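Local coordinates for protein DR2417 (Deinococcus radiodurans, PDB 4XWW) that probably degrades and matures RNA as a 5'-3' exonuclease, and possibly as an endonuclease, with a two-metal active site of the metallo-beta-lactamase type, at residues A[380-384]-A[385-389]. Sequence-based numbering, arbitrary orientation.
Sequences GHASQ and EELAT. With nucleotides of chain C.
With CG set beside the backbone N (chi1 -61°) and the chain bent at chi2 (149°), E386 folds back over the start of its own helix toward S383. There OE1 accepts the backbone N-H of S383, N to OE1 2.9 Å, the donor well above the carboxylate plane. S383 is the N-cap and E386, at N3, supplies the glutamate half of a capping box; the reciprocal bond is missing, the S383 hydroxyl going to T219 instead. T219 N on OE1 and I178 N on OE2 grip E386 further, so this buried carboxylate is probably kept ionised. Next to it, A382 CB touches E386 CB at 3.5 Å and L387 CD2 at 3.6 Å. L387 CG also lies close to S383 O, which accepts its backbone N-H (L387 N to S383 O, 3.0 Å); A388 N to Q384 O, 2.8 Å, continues the turn.

Ahead of the helix, H381 NE2 donates to OP1 of U3 of chain C, 2.7 Å, with OP1 at the ring edge and the U3 phosphorus in its plane. Bonded at both nitrogens, with ND1 held by D209 OD2, the ring has little freedom to turn. G380 N donates an almost straight hydrogen bond to OP1 of U2 of chain C, 3.1 Å. This phosphate-binding loop, running into a helix N-terminus, belongs to the RNA-binding active site of the beta-CASP metallo-beta-lactamase nucleases, with H381 predicted as proton acceptor.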
loop_
_atom_site.group_PDB
_atom_site.type_symbol
_atom_site.label_atom_id
_atom_site.label_comp_id
_atom_site.label_asym_id
_atom_site.label_seq_id
_atom_site.Cartn_x
_atom_site.Cartn_y
_atom_site.Cartn_z
ATOM N N GLY A 380 10.488 -9.941 -14.268
ATOM C CA GLY A 380 10.199 -10.556 -15.550
ATOM C C GLY A 380 10.158 -9.547 -16.693
ATOM O O GLY A 380 9.958 -9.945 -17.843
ATOM N N HIS A 381 10.283 -8.250 -16.400
ATOM C CA HIS A 381 10.072 -7.263 -17.468
ATOM C C HIS A 381 11.308 -6.393 -17.751
ATOM O O HIS A 381 12.068 -6.038 -16.853
ATOM C CB HIS A 381 8.866 -6.367 -17.156
ATOM C CG HIS A 381 7.582 -7.103 -16.930
ATOM N ND1 HIS A 381 6.666 -7.317 -17.940
ATOM C CD2 HIS A 381 7.062 -7.679 -15.816
ATOM C CE1 HIS A 381 5.630 -7.978 -17.455
ATOM N NE2 HIS A 381 5.845 -8.209 -16.172
ATOM N N ALA A 382 11.452 -6.038 -19.025
ATOM C CA ALA A 382 12.510 -5.173 -19.546
ATOM C C ALA A 382 12.587 -3.801 -18.922
ATOM O O ALA A 382 11.587 -3.095 -18.858
ATOM C CB ALA A 382 12.313 -5.005 -21.042
ATOM N N SER A 383 13.796 -3.401 -18.538
ATOM C CA SER A 383 14.048 -2.029 -18.139
ATOM C C SER A 383 14.402 -1.222 -19.391
ATOM O O SER A 383 14.356 -1.752 -20.507
ATOM C CB SER A 383 15.163 -1.989 -17.097
ATOM O OG SER A 383 14.754 -2.710 -15.948
ATOM N N GLN A 384 14.754 0.048 -19.204
ATOM C CA GLN A 384 14.921 0.975 -20.334
ATOM C C GLN A 384 15.921 0.512 -21.399
ATOM O O GLN A 384 15.658 0.664 -22.601
ATOM C CB GLN A 384 15.336 2.373 -19.816
ATOM C CG GLN A 384 14.212 3.093 -19.085
ATOM C CD GLN A 384 14.653 4.411 -18.444
ATOM O OE1 GLN A 384 15.821 4.788 -18.508
ATOM N NE2 GLN A 384 13.710 5.103 -17.813
ATOM N N GLU A 385 17.068 -0.035 -20.991
ATOM C CA GLU A 385 18.050 -0.457 -21.998
ATOM C C GLU A 385 17.450 -1.519 -22.917
ATOM O O GLU A 385 17.653 -1.491 -24.147
ATOM C CB GLU A 385 19.325 -0.988 -21.330
ATOM C CG GLU A 385 20.269 0.109 -20.903
ATOM C CD GLU A 385 21.521 -0.432 -20.248
ATOM O OE1 GLU A 385 21.836 -1.630 -20.454
ATOM O OE2 GLU A 385 22.179 0.341 -19.520
ATOM N N GLU A 386 16.690 -2.436 -22.322
ATOM C CA GLU A 386 16.090 -3.507 -23.101
ATOM C C GLU A 386 14.965 -2.982 -23.977
ATOM O O GLU A 386 14.860 -3.356 -25.148
ATOM C CB GLU A 386 15.598 -4.611 -22.183
ATOM C CG GLU A 386 16.715 -5.237 -21.369
ATOM C CD GLU A 386 16.213 -5.710 -20.025
ATOM O OE1 GLU A 386 16.208 -4.884 -19.082
ATOM O OE2 GLU A 386 15.787 -6.885 -19.928
ATOM N N LEU A 387 14.151 -2.088 -23.435
ATOM C CA LEU A 387 13.103 -1.460 -24.245
ATOM C C LEU A 387 13.714 -0.698 -25.428
ATOM O O LEU A 387 13.189 -0.745 -26.548
ATOM C CB LEU A 387 12.240 -0.517 -23.376
ATOM C CG LEU A 387 11.528 -1.192 -22.199
ATOM C CD1 LEU A 387 10.755 -0.157 -21.358
ATOM C CD2 LEU A 387 10.614 -2.300 -22.749
ATOM N N ALA A 388 14.815 0.014 -25.181
ATOM C CA ALA A 388 15.515 0.732 -26.256
ATOM C C ALA A 388 16.046 -0.218 -27.334
ATOM O O ALA A 388 16.002 0.077 -28.535
ATOM C CB ALA A 388 16.650 1.548 -25.684
ATOM N N THR A 389 16.544 -1.368 -26.906
ATOM C CA THR A 389 17.060 -2.350 -27.838
ATOM C C THR A 389 15.967 -2.765 -28.831
ATOM O O THR A 389 16.184 -2.798 -30.049
ATOM C CB THR A 389 17.603 -3.583 -27.103
ATOM O OG1 THR A 389 18.857 -3.251 -26.498
ATOM C CG2 THR A 389 17.825 -4.748 -28.078
ATOM P P U C 2 8.275 -8.313 -11.521
ATOM O OP1 U C 2 8.252 -9.685 -12.076
ATOM O OP2 U C 2 8.933 -7.225 -12.279
ATOM O "O5'" U C 2 6.787 -7.821 -11.234
ATOM C "C5'" U C 2 5.836 -8.658 -10.558
ATOM C "C4'" U C 2 4.454 -8.454 -11.135
ATOM O "O4'" U C 2 3.922 -7.167 -10.710
ATOM C "C3'" U C 2 4.362 -8.466 -12.659
ATOM O "O3'" U C 2 3.188 -9.168 -13.039
ATOM C "C2'" U C 2 4.180 -6.991 -13.005
ATOM O "O2'" U C 2 3.507 -6.791 -14.230
ATOM C "C1'" U C 2 3.343 -6.521 -11.821
ATOM N N1 U C 2 3.377 -5.071 -11.593
ATOM C C2 U C 2 2.188 -4.445 -11.271
ATOM O O2 U C 2 1.132 -5.044 -11.165
ATOM N N3 U C 2 2.284 -3.090 -11.079
ATOM C C4 U C 2 3.417 -2.312 -11.174
ATOM O O4 U C 2 3.338 -1.099 -10.969
ATOM C C5 U C 2 4.605 -3.031 -11.515
ATOM C C6 U C 2 4.546 -4.354 -11.708
ATOM P P U C 3 3.226 -10.153 -14.290
ATOM O OP1 U C 3 4.613 -10.189 -14.805
ATOM O OP2 U C 3 2.113 -9.787 -15.196
ATOM O "O5'" U C 3 2.923 -11.570 -13.633
ATOM C "C5'" U C 3 3.722 -12.049 -12.539
ATOM C "C4'" U C 3 2.832 -12.675 -11.497
ATOM O "O4'" U C 3 2.347 -11.644 -10.594
ATOM C "C3'" U C 3 1.597 -13.384 -12.046
ATOM O "O3'" U C 3 1.412 -14.618 -11.373
ATOM C "C2'" U C 3 0.463 -12.413 -11.732
ATOM O "O2'" U C 3 -0.789 -13.043 -11.551
ATOM C "C1'" U C 3 0.954 -11.789 -10.429
ATOM N N1 U C 3 0.373 -10.467 -10.168
ATOM C C2 U C 3 -0.181 -10.243 -8.923
ATOM O O2 U C 3 -0.190 -11.084 -8.042
ATOM N N3 U C 3 -0.718 -8.993 -8.749
ATOM C C4 U C 3 -0.763 -7.967 -9.669
ATOM O O4 U C 3 -1.284 -6.895 -9.357
ATOM C C5 U C 3 -0.174 -8.279 -10.934
ATOM C C6 U C 3 0.356 -9.491 -11.137
#